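Local coordinates for alpha-L-rhamnosidase (Aspergillus terreus, PDB 6GSZ), which probably hydrolyses terminal non-reducing alpha-L-rhamnose residues of alpha-L-rhamnosides, as a calcium-binding glycoside hydrolase, at residues Phe432-Asn436 with Pro437-Lys441; His700-Gly703 with His704-Lys708; Ser769-His772 with Glu773-Gly777; Phe805-Tyr809 with Gly810-Thr814. All coordinates share one frame; numbering follows the deposited sequence.

Three of the four contacts belong to the six-hairpin glycosidase domain, and contact 4 is the hairpin of the C-terminal beta domain next to it. Contact 3 is the hub. Its centre is about 12 Å from that of contact 1, where Phe432 CE1 lies 3.7 Å from Ile775 CG2, and about 11 Å from that of contact 2, where His704 NE2 is 2.8 Å from Ser769 OG. It also reaches contact 4, with Gly776 O 2.7 Å from Thr814 OG1. Contacts 1 and 4 do not touch, yet strands 430-434 and 800-807 are neighbours in one sheet. None contributes to the glucose-binding pocket, but Leu438 and Pro808 each line a site of bound 2-(2-methoxyethoxy)ethanol, probably from the crystallisation liquor.

Contact 1: residues Phe432-Asn436 with Pro437-Lys441; sequences FECSN and PLISK
With OG beside the backbone N of its own residue (chi1 -61°), Ser440 turns its hydroxyl back from the first turn of helix 437-453 to strand 430-434, while Asn436, whose CG lies anti to the backbone N (chi1 -174°), folds its amide over the start of that helix. The hydroxyl of Ser440 accepts from the strand backbone: Cys434 N donates to Ser440 OG at 2.9 Å and almost straight. Asn436 is the N-cap. Its OD1 accepts from Ile439 N at 3.2 Å, the donor standing well above the carbonyl plane, and, through a weak, strongly bent bond, from Leu438 N. Its backbone O takes Ser440 N at 2.9 Å, the first i to i+4 bond of the helix. The side-chain oxygen thus serves the Leu438 and Ile439 N-H groups at the helix start.

Ile439 supplies the apolar half. CG2 meets Cys434 SG at 3.8 Å and comes to the edge of the Phe432 ring near CE2, whereas CD1 and CG1 lie against the Asn436 amide, the two side chains crossing at about a right angle. A water links strand and helix, donating to both Phe432 O and Ser440 O.

The strand and helix run nearly antiparallel, 169° apart, so the chain turns back on itself at the N-capped helix start. On the strand side, Glu433 and Ser435 pair through their backbones with strand 800-807; Phe432 and Ile439 also pack on Leu771 of helix 768-775, and Leu438 rests on helix 727-732.

Contact 2: residues His700-Gly703 with His704-Lys708; sequences HLLG and HTLSK
Thr705 and Leu701 are joined by a side-chain hydrogen bond back to the preceding turn of helix 699-708. Thr705 OG1 donates to Leu701 O at 2.8 Å from above the carbonyl plane, 49° out of it. That position follows from chi1 of -61°, which sets OG1 beside the backbone N of Thr705. The same carbonyl also accepts Thr705 N at 2.9 Å, so one oxygen holds two donors of one residue.

Backbone bonds continue the helical pattern: Leu706 N reaches Leu702 O at 3.1 Å and Ser707 N reaches Gly703 O at 3.0 Å.

Apolar contact is lighter. Leu706 CD1 approaches Leu702 CG at 4.3 Å, and these two leucines belong to a helix face that packs on helices 656-664 and 671-687.

At the ring edge, His704 CD2 lies 3.6 Å from His700 O, which is in the ring plane. The neighbouring ring atom, NE2, is hydrogen-bonded to Ser769, and the ring meets Trp770. His700 NE2 is held by Tyr605, and Ser707 OG by Ser712 and Trp770.

The chemistry implies that the Thr705 hydroxyl, in a buried setting, is satisfied within its own helix, whereas both histidines and Ser707 use their polar ends to tie this helix to neighbouring elements.

Contact 3: residues Ser769-His772 with Glu773-Gly777; sequences SWLH and EVIGG
Trp770 and Val774 meet by a CH-pi contact: Val774 CG2 sits 3.8 Å from the centroid of the five-membered ring of Trp770, only 23° off its normal. The indole gets there because its CG is anti to the backbone N (chi1 -164°) and chi2 of 87° lays the ring across the next turn of the helix. Val774 turns both branches to the same side of the indole, CG1 at the rim, 3.6 Å from Trp770 CZ2, and CG2 beneath the pyrrole near NE1. Ile775 takes the far end of the indole, its CG1 lying 3.6 Å from Trp770 CZ3 as the two side chains cross at about a right angle. With CG1 beside the backbone N and the chain extended, Ile775 also runs alongside Leu771, both pointing the same way, so that Ile775 CD1 lies 3.6 Å from Leu771 CD2.

Helix 768-775 widens into a pi-type turn near its end. Trp770 O accepts from both Val774 N, at 2.9 Å, and Ile775 N, at 3.3 Å, and Leu771 O then takes Gly776 N at 2.9 Å, a bond five residues along. Gly777 leaves the helical range with positive phi.

Glu773, its CG beside the backbone N, passes close over Ser769 O, with Glu773 CG 3.1 Å from that oxygen, and extends to a salt bridge of OE1 with Arg479 of helix 471-484. Trp770 and Ser769 face helix 699-708, while the His772 ring stacks on Phe483 and bonds His443 through NE2.

Contact 4: residues Phe805-Tyr809 with Gly810-Thr814; sequences FLTPY and GMAST
Gly810 O is gripped by two donors of Thr807. Thr807 OG1 gives a short 2.7 Å bond lying in the carbonyl plane, on a lone pair, while Thr807 N adds a weak one at 3.0 Å. Thr807 OG1 also accepts from Tyr809 N at 2.9 Å, an ST turn, because chi1 of 79° puts the hydroxyl between the backbone N and the carbonyl carbon. This knits the type I turn from Thr807 to Gly810, which Gly810 N closes on Thr807 O. Gly810 itself has a phi of 132°, a conformation accessible to glycine.

Further from the turn, Phe805 and Ala812 form an antiparallel hydrogen-bonded pair, Phe805 N to Ala812 O and Ala812 N to Phe805 O, 2.8 Å each. Leu806 and Met811 are the non-hydrogen-bonded pair, on the sheet face opposite that of Phe805 and Ala812. Met811, bent at chi2 and chi3, brings its CE to 3.8 Å from Leu806 CD1, and its SD lies 3.6 Å from Phe805 C.

The hairpin of strands 800-807 and 810-819 lies between strands 430-434 and 828-836. Leu806 bonds Thr429 through the backbone, Phe805 stacks on Phe483 of helix 471-484, and Ala812 touches strand 787-790.

Contact 1: residues Phe432-Asn436 with Pro437-Lys441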
loop_
_atom_site.group_PDB
_atom_site.type_symbol
_atom_site.label_atom_id
_atom_site.label_comp_id
_atom_site.label_asym_id
_atom_site.label_seq_id
_atom_site.Cartn_x
_atom_site.Cartn_y
_atom_site.Cartn_z
ATOM N N PHE A 432 14.241 7.896 -7.157
ATOM C CA PHE A 432 14.366 9.075 -7.987
ATOM C C PHE A 432 15.094 10.178 -7.220
ATOM O O PHE A 432 14.712 10.496 -6.075
ATOM C CB PHE A 432 12.981 9.571 -8.433
ATOM C CG PHE A 432 13.026 10.902 -9.139
ATOM C CD1 PHE A 432 13.254 10.999 -10.514
ATOM C CD2 PHE A 432 12.952 12.072 -8.406
ATOM C CE1 PHE A 432 13.331 12.245 -11.133
ATOM C CE2 PHE A 432 13.040 13.309 -9.039
ATOM C CZ PHE A 432 13.220 13.398 -10.399
ATOM N N GLU A 433 16.050 10.830 -7.882
ATOM C CA GLU A 433 16.602 12.081 -7.376
ATOM C C GLU A 433 17.041 12.915 -8.580
ATOM O O GLU A 433 17.253 12.378 -9.674
ATOM C CB GLU A 433 17.767 11.845 -6.421
ATOM C CG GLU A 433 18.911 11.079 -6.997
ATOM C CD GLU A 433 19.995 10.878 -5.950
ATOM O OE1 GLU A 433 20.558 11.874 -5.484
ATOM O OE2 GLU A 433 20.217 9.749 -5.558
ATOM N N CYS A 434 17.209 14.218 -8.350
ATOM C CA CYS A 434 17.641 15.060 -9.417
ATOM C C CYS A 434 18.447 16.221 -8.860
ATOM O O CYS A 434 18.638 16.327 -7.679
ATOM C CB CYS A 434 16.467 15.509 -10.277
ATOM S SG CYS A 434 15.366 16.698 -9.467
ATOM N N SER A 435 18.923 17.095 -9.755
ATOM C CA SER A 435 19.775 18.207 -9.378
ATOM C C SER A 435 19.044 19.293 -8.582
ATOM O O SER A 435 19.706 20.103 -7.940
ATOM C CB SER A 435 20.443 18.805 -10.624
ATOM O OG SER A 435 19.484 19.393 -11.507
ATOM N N ASN A 436 17.710 19.358 -8.679
ATOM C CA ASN A 436 16.910 20.325 -7.957
ATOM C C ASN A 436 16.564 19.734 -6.597
ATOM O O ASN A 436 15.791 18.775 -6.494
ATOM C CB ASN A 436 15.640 20.673 -8.726
ATOM C CG ASN A 436 14.827 21.773 -8.093
ATOM O OD1 ASN A 436 14.545 21.724 -6.891
ATOM N ND2 ASN A 436 14.350 22.697 -8.911
ATOM N N PRO A 437 17.131 20.280 -5.509
ATOM C CA PRO A 437 16.928 19.695 -4.188
ATOM C C PRO A 437 15.474 19.724 -3.710
ATOM O O PRO A 437 15.089 18.850 -2.928
ATOM C CB PRO A 437 17.848 20.464 -3.235
ATOM C CG PRO A 437 18.456 21.585 -4.033
ATOM C CD PRO A 437 18.013 21.465 -5.466
ATOM N N LEU A 438 14.694 20.719 -4.147
ATOM C CA LEU A 438 13.280 20.756 -3.762
ATOM C C LEU A 438 12.517 19.609 -4.443
ATOM O O LEU A 438 11.621 19.040 -3.839
ATOM C CB LEU A 438 12.653 22.109 -4.081
ATOM C CG LEU A 438 13.307 23.315 -3.405
ATOM C CD1 LEU A 438 12.593 24.585 -3.808
ATOM C CD2 LEU A 438 13.335 23.169 -1.907
ATOM N N ILE A 439 12.771 19.347 -5.731
ATOM C CA ILE A 439 12.060 18.273 -6.451
ATOM C C ILE A 439 12.543 16.921 -5.901
ATOM O O ILE A 439 11.742 15.974 -5.733
ATOM C CB ILE A 439 12.256 18.415 -7.970
ATOM C CG1 ILE A 439 11.613 19.704 -8.464
ATOM C CG2 ILE A 439 11.699 17.222 -8.729
ATOM C CD1 ILE A 439 11.874 19.981 -9.919
ATOM N N SER A 440 13.836 16.808 -5.578
ATOM C CA SER A 440 14.301 15.567 -4.915
ATOM C C SER A 440 13.568 15.363 -3.574
ATOM O O SER A 440 13.162 14.230 -3.264
ATOM C CB SER A 440 15.793 15.543 -4.678
ATOM O OG SER A 440 16.490 15.610 -5.903
ATOM N N LYS A 441 13.395 16.444 -2.799
ATOM C CA LYS A 441 12.684 16.323 -1.534
ATOM C C LYS A 441 11.210 15.976 -1.769
ATOM O O LYS A 441 10.627 15.207 -0.988
ATOM C CB LYS A 441 12.803 17.615 -0.725
ATOM C CG LYS A 441 12.085 17.594 0.627
ATOM C CD LYS A 441 12.595 16.523 1.569
ATOM C CE LYS A 441 12.243 16.774 3.018
ATOM N NZ LYS A 441 12.774 15.695 3.898
HETATM O O HOH W 1 14.601 11.916 -3.822
#

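Contact 2: residues His700-Gly703 with His704-Lys708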
loop_
_atom_site.group_PDB
_atom_site.type_symbol
_atom_site.label_atom_id
_atom_site.label_comp_id
_atom_site.label_asym_id
_atom_site.label_seq_id
_atom_site.Cartn_x
_atom_site.Cartn_y
_atom_site.Cartn_z
ATOM N N HIS A 700 -3.571 13.758 -10.994
ATOM C CA HIS A 700 -2.738 12.616 -11.331
ATOM C C HIS A 700 -2.437 12.527 -12.830
ATOM O O HIS A 700 -1.458 11.823 -13.219
ATOM C CB HIS A 700 -3.319 11.293 -10.817
ATOM C CG HIS A 700 -4.565 10.849 -11.505
ATOM N ND1 HIS A 700 -4.574 9.728 -12.309
ATOM C CD2 HIS A 700 -5.839 11.313 -11.486
ATOM C CE1 HIS A 700 -5.805 9.525 -12.759
ATOM N NE2 HIS A 700 -6.605 10.483 -12.264
ATOM N N LEU A 701 -3.246 13.207 -13.649
ATOM C CA LEU A 701 -3.095 13.116 -15.105
ATOM C C LEU A 701 -2.526 14.395 -15.724
ATOM O O LEU A 701 -2.183 14.412 -16.907
ATOM C CB LEU A 701 -4.460 12.811 -15.721
ATOM C CG LEU A 701 -5.112 11.501 -15.371
ATOM C CD1 LEU A 701 -6.520 11.491 -15.987
ATOM C CD2 LEU A 701 -4.231 10.341 -15.830
ATOM N N LEU A 702 -2.415 15.477 -14.972
ATOM C CA LEU A 702 -2.115 16.787 -15.563
ATOM C C LEU A 702 -0.757 16.784 -16.274
ATOM O O LEU A 702 -0.636 17.210 -17.425
ATOM C CB LEU A 702 -2.181 17.878 -14.492
ATOM C CG LEU A 702 -1.930 19.296 -14.992
ATOM C CD1 LEU A 702 -2.952 19.689 -16.060
ATOM C CD2 LEU A 702 -1.965 20.277 -13.828
ATOM N N GLY A 703 0.314 16.333 -15.626
ATOM C CA GLY A 703 1.625 16.324 -16.241
ATOM C C GLY A 703 1.663 15.422 -17.455
ATOM O O GLY A 703 2.269 15.769 -18.481
ATOM N N HIS A 704 1.040 14.253 -17.366
ATOM C CA HIS A 704 1.031 13.304 -18.464
ATOM C C HIS A 704 0.266 13.867 -19.651
ATOM O O HIS A 704 0.633 13.597 -20.810
ATOM C CB HIS A 704 0.461 11.955 -18.051
ATOM C CG HIS A 704 1.300 11.313 -17.014
ATOM N ND1 HIS A 704 2.604 10.947 -17.256
ATOM C CD2 HIS A 704 1.051 11.028 -15.716
ATOM C CE1 HIS A 704 3.120 10.424 -16.148
ATOM N NE2 HIS A 704 2.189 10.482 -15.186
ATOM N N THR A 705 -0.769 14.659 -19.390
ATOM C CA THR A 705 -1.568 15.245 -20.434
ATOM C C THR A 705 -0.716 16.276 -21.177
ATOM O O THR A 705 -0.686 16.331 -22.432
ATOM C CB THR A 705 -2.842 15.899 -19.889
ATOM O OG1 THR A 705 -3.654 14.911 -19.241
ATOM C CG2 THR A 705 -3.641 16.577 -20.980
ATOM N N LEU A 706 -0.018 17.141 -20.427
ATOM C CA LEU A 706 0.782 18.179 -21.046
ATOM C C LEU A 706 1.905 17.539 -21.857
ATOM O O LEU A 706 2.168 17.946 -23.010
ATOM C CB LEU A 706 1.308 19.152 -19.980
ATOM C CG LEU A 706 0.247 20.081 -19.404
ATOM C CD1 LEU A 706 0.731 20.672 -18.095
ATOM C CD2 LEU A 706 -0.101 21.178 -20.394
ATOM N N SER A 707 2.571 16.527 -21.326
ATOM C CA SER A 707 3.651 15.852 -22.055
ATOM C C SER A 707 3.117 15.144 -23.308
ATOM O O SER A 707 3.785 15.139 -24.342
ATOM C CB SER A 707 4.385 14.883 -21.153
ATOM O OG SER A 707 5.058 15.592 -20.122
ATOM N N LYS A 708 1.914 14.575 -23.267
ATOM C CA LYS A 708 1.292 13.889 -24.405
ATOM C C LYS A 708 1.211 14.848 -25.603
ATOM O O LYS A 708 1.361 14.403 -26.757
ATOM C CB LYS A 708 -0.111 13.412 -24.007
ATOM C CG LYS A 708 -0.963 12.806 -25.117
ATOM C CD LYS A 708 -2.274 12.275 -24.580
ATOM C CE LYS A 708 -3.162 11.663 -25.647
ATOM N NZ LYS A 708 -4.244 10.864 -25.032
#

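Contact 3: residues Ser769-His772 with Glu773-Gly777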
loop_
_atom_site.group_PDB
_atom_site.type_symbol
_atom_site.label_atom_id
_atom_site.label_comp_id
_atom_site.label_asym_id
_atom_site.label_seq_id
_atom_site.Cartn_x
_atom_site.Cartn_y
_atom_site.Cartn_z
ATOM N N SER A 769 4.560 9.849 -10.615
ATOM C CA SER A 769 4.672 9.116 -11.889
ATOM C C SER A 769 5.270 9.968 -12.997
ATOM O O SER A 769 5.893 9.415 -13.896
ATOM C CB SER A 769 3.355 8.521 -12.334
ATOM O OG SER A 769 2.379 9.501 -12.578
ATOM N N TRP A 770 5.035 11.280 -12.948
ATOM C CA TRP A 770 5.632 12.165 -13.956
ATOM C C TRP A 770 7.141 12.265 -13.708
ATOM O O TRP A 770 7.957 12.304 -14.655
ATOM C CB TRP A 770 4.968 13.545 -13.959
ATOM C CG TRP A 770 5.250 14.355 -15.186
ATOM C CD1 TRP A 770 4.533 14.306 -16.336
ATOM C CD2 TRP A 770 6.257 15.363 -15.344
ATOM N NE1 TRP A 770 5.067 15.178 -17.237
ATOM C CE2 TRP A 770 6.141 15.815 -16.678
ATOM C CE3 TRP A 770 7.277 15.888 -14.540
ATOM C CZ2 TRP A 770 6.971 16.805 -17.196
ATOM C CZ3 TRP A 770 8.096 16.863 -15.062
ATOM C CH2 TRP A 770 7.937 17.321 -16.369
ATOM N N LEU A 771 7.556 12.353 -12.447
ATOM C CA LEU A 771 8.986 12.320 -12.122
ATOM C C LEU A 771 9.626 11.037 -12.663
ATOM O O LEU A 771 10.684 11.051 -13.294
ATOM C CB LEU A 771 9.204 12.416 -10.616
ATOM C CG LEU A 771 8.544 13.584 -9.885
ATOM C CD1 LEU A 771 8.904 13.573 -8.403
ATOM C CD2 LEU A 771 8.783 14.937 -10.439
ATOM N N HIS A 772 8.946 9.919 -12.483
ATOM C CA HIS A 772 9.495 8.629 -12.871
ATOM C C HIS A 772 9.566 8.522 -14.399
ATOM O O HIS A 772 10.569 7.980 -14.937
ATOM C CB HIS A 772 8.660 7.458 -12.312
ATOM C CG HIS A 772 8.473 7.455 -10.825
ATOM N ND1 HIS A 772 7.326 6.939 -10.268
ATOM C CD2 HIS A 772 9.261 7.885 -9.813
ATOM C CE1 HIS A 772 7.448 7.051 -8.949
ATOM N NE2 HIS A 772 8.624 7.624 -8.637
ATOM N N GLU A 773 8.437 8.841 -15.053
ATOM C CA GLU A 773 8.259 8.479 -16.474
ATOM C C GLU A 773 8.785 9.542 -17.444
ATOM O O GLU A 773 9.116 9.200 -18.575
ATOM C CB GLU A 773 6.786 8.258 -16.815
ATOM C CG GLU A 773 6.142 7.133 -16.008
ATOM C CD GLU A 773 4.708 6.830 -16.423
ATOM O OE1 GLU A 773 4.249 7.351 -17.479
ATOM O OE2 GLU A 773 4.022 6.139 -15.650
ATOM N N VAL A 774 8.818 10.798 -17.035
ATOM C CA VAL A 774 9.168 11.875 -17.949
ATOM C C VAL A 774 10.539 12.450 -17.580
ATOM O O VAL A 774 11.438 12.500 -18.421
ATOM C CB VAL A 774 8.064 12.950 -18.020
ATOM C CG1 VAL A 774 8.481 14.051 -18.949
ATOM C CG2 VAL A 774 6.744 12.350 -18.492
ATOM N N ILE A 775 10.744 12.858 -16.328
ATOM C CA ILE A 775 12.106 13.297 -15.905
ATOM C C ILE A 775 13.053 12.093 -15.982
ATOM O O ILE A 775 14.147 12.175 -16.552
ATOM C CB ILE A 775 12.133 13.929 -14.505
ATOM C CG1 ILE A 775 11.152 15.102 -14.388
ATOM C CG2 ILE A 775 13.561 14.356 -14.166
ATOM C CD1 ILE A 775 11.172 15.772 -13.032
ATOM N N GLY A 776 12.611 10.955 -15.436
ATOM C CA GLY A 776 13.406 9.728 -15.436
ATOM C C GLY A 776 13.276 8.927 -16.712
ATOM O O GLY A 776 14.075 8.021 -16.948
ATOM N N GLY A 777 12.227 9.208 -17.490
ATOM C CA GLY A 777 12.037 8.592 -18.771
ATOM C C GLY A 777 11.439 7.197 -18.780
ATOM O O GLY A 777 11.212 6.673 -19.864
#

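Contact 4: residues Phe805-Tyr809 with Gly810-Thr814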
loop_
_atom_site.group_PDB
_atom_site.type_symbol
_atom_site.label_atom_id
_atom_site.label_comp_id
_atom_site.label_asym_id
_atom_site.label_seq_id
_atom_site.Cartn_x
_atom_site.Cartn_y
_atom_site.Cartn_z
ATOM N N PHE A 805 14.427 1.501 -11.272
ATOM C CA PHE A 805 13.233 0.706 -11.092
ATOM C C PHE A 805 13.568 -0.771 -11.187
ATOM O O PHE A 805 14.040 -1.242 -12.237
ATOM C CB PHE A 805 12.129 1.076 -12.087
ATOM C CG PHE A 805 10.895 0.243 -11.926
ATOM C CD1 PHE A 805 10.218 0.252 -10.714
ATOM C CD2 PHE A 805 10.444 -0.577 -12.929
ATOM C CE1 PHE A 805 9.118 -0.556 -10.527
ATOM C CE2 PHE A 805 9.345 -1.388 -12.743
ATOM C CZ PHE A 805 8.701 -1.404 -11.511
ATOM N N LEU A 806 13.269 -1.497 -10.094
ATOM C CA LEU A 806 13.464 -2.937 -10.054
ATOM C C LEU A 806 12.259 -3.635 -10.668
ATOM O O LEU A 806 11.253 -3.889 -10.038
ATOM C CB LEU A 806 13.704 -3.371 -8.616
ATOM C CG LEU A 806 14.155 -4.811 -8.407
ATOM C CD1 LEU A 806 15.491 -5.073 -9.090
ATOM C CD2 LEU A 806 14.256 -5.074 -6.913
ATOM N N THR A 807 12.363 -3.865 -11.967
ATOM C CA THR A 807 11.370 -4.554 -12.741
ATOM C C THR A 807 11.286 -6.008 -12.293
ATOM O O THR A 807 12.212 -6.504 -11.622
ATOM C CB THR A 807 11.684 -4.550 -14.254
ATOM O OG1 THR A 807 12.668 -5.540 -14.550
ATOM C CG2 THR A 807 12.088 -3.208 -14.817
ATOM N N PRO A 808 10.228 -6.740 -12.712
ATOM C CA PRO A 808 10.196 -8.183 -12.519
ATOM C C PRO A 808 11.366 -8.994 -13.111
ATOM O O PRO A 808 11.508 -10.177 -12.807
ATOM C CB PRO A 808 8.848 -8.554 -13.166
ATOM C CG PRO A 808 7.980 -7.316 -13.086
ATOM C CD PRO A 808 8.999 -6.231 -13.350
ATOM N N TYR A 809 12.193 -8.345 -13.944
ATOM C CA TYR A 809 13.350 -8.951 -14.615
ATOM C C TYR A 809 14.691 -8.566 -13.978
ATOM O O TYR A 809 15.726 -9.206 -14.292
ATOM C CB TYR A 809 13.362 -8.569 -16.093
ATOM C CG TYR A 809 12.118 -9.055 -16.776
ATOM C CD1 TYR A 809 12.082 -10.321 -17.346
ATOM C CD2 TYR A 809 10.967 -8.280 -16.833
ATOM C CE1 TYR A 809 10.918 -10.834 -17.894
ATOM C CE2 TYR A 809 9.798 -8.762 -17.380
ATOM C CZ TYR A 809 9.764 -10.049 -17.913
ATOM O OH TYR A 809 8.616 -10.580 -18.429
ATOM N N GLY A 810 14.712 -7.502 -13.174
ATOM C CA GLY A 810 15.935 -6.910 -12.706
ATOM C C GLY A 810 15.932 -5.399 -12.891
ATOM O O GLY A 810 14.915 -4.781 -13.293
ATOM N N MET A 811 17.053 -4.777 -12.528
ATOM C CA MET A 811 17.102 -3.329 -12.449
ATOM C C MET A 811 17.100 -2.670 -13.831
ATOM O O MET A 811 17.884 -3.047 -14.729
ATOM C CB MET A 811 18.343 -2.877 -11.683
ATOM C CG MET A 811 18.315 -1.409 -11.312
ATOM S SD MET A 811 16.997 -0.982 -10.148
ATOM C CE MET A 811 17.567 -1.900 -8.728
ATOM N N ALA A 812 16.193 -1.698 -13.999
ATOM C CA ALA A 812 16.239 -0.726 -15.078
ATOM C C ALA A 812 16.634 0.623 -14.488
ATOM O O ALA A 812 16.259 0.932 -13.356
ATOM C CB ALA A 812 14.909 -0.603 -15.777
ATOM N N SER A 813 17.375 1.447 -15.215
ATOM C CA SER A 813 17.716 2.753 -14.652
ATOM C C SER A 813 18.054 3.726 -15.755
ATOM O O SER A 813 18.505 3.320 -16.847
ATOM C CB SER A 813 18.860 2.683 -13.664
ATOM O OG SER A 813 20.088 2.341 -14.277
ATOM N N THR A 814 17.929 5.011 -15.419
ATOM C CA THR A 814 18.464 6.091 -16.234
ATOM C C THR A 814 19.290 7.010 -15.332
ATOM O O THR A 814 18.943 7.303 -14.195
ATOM C CB THR A 814 17.357 6.886 -16.934
ATOM O OG1 THR A 814 16.481 7.427 -15.934
ATOM C CG2 THR A 814 16.583 6.016 -17.892
#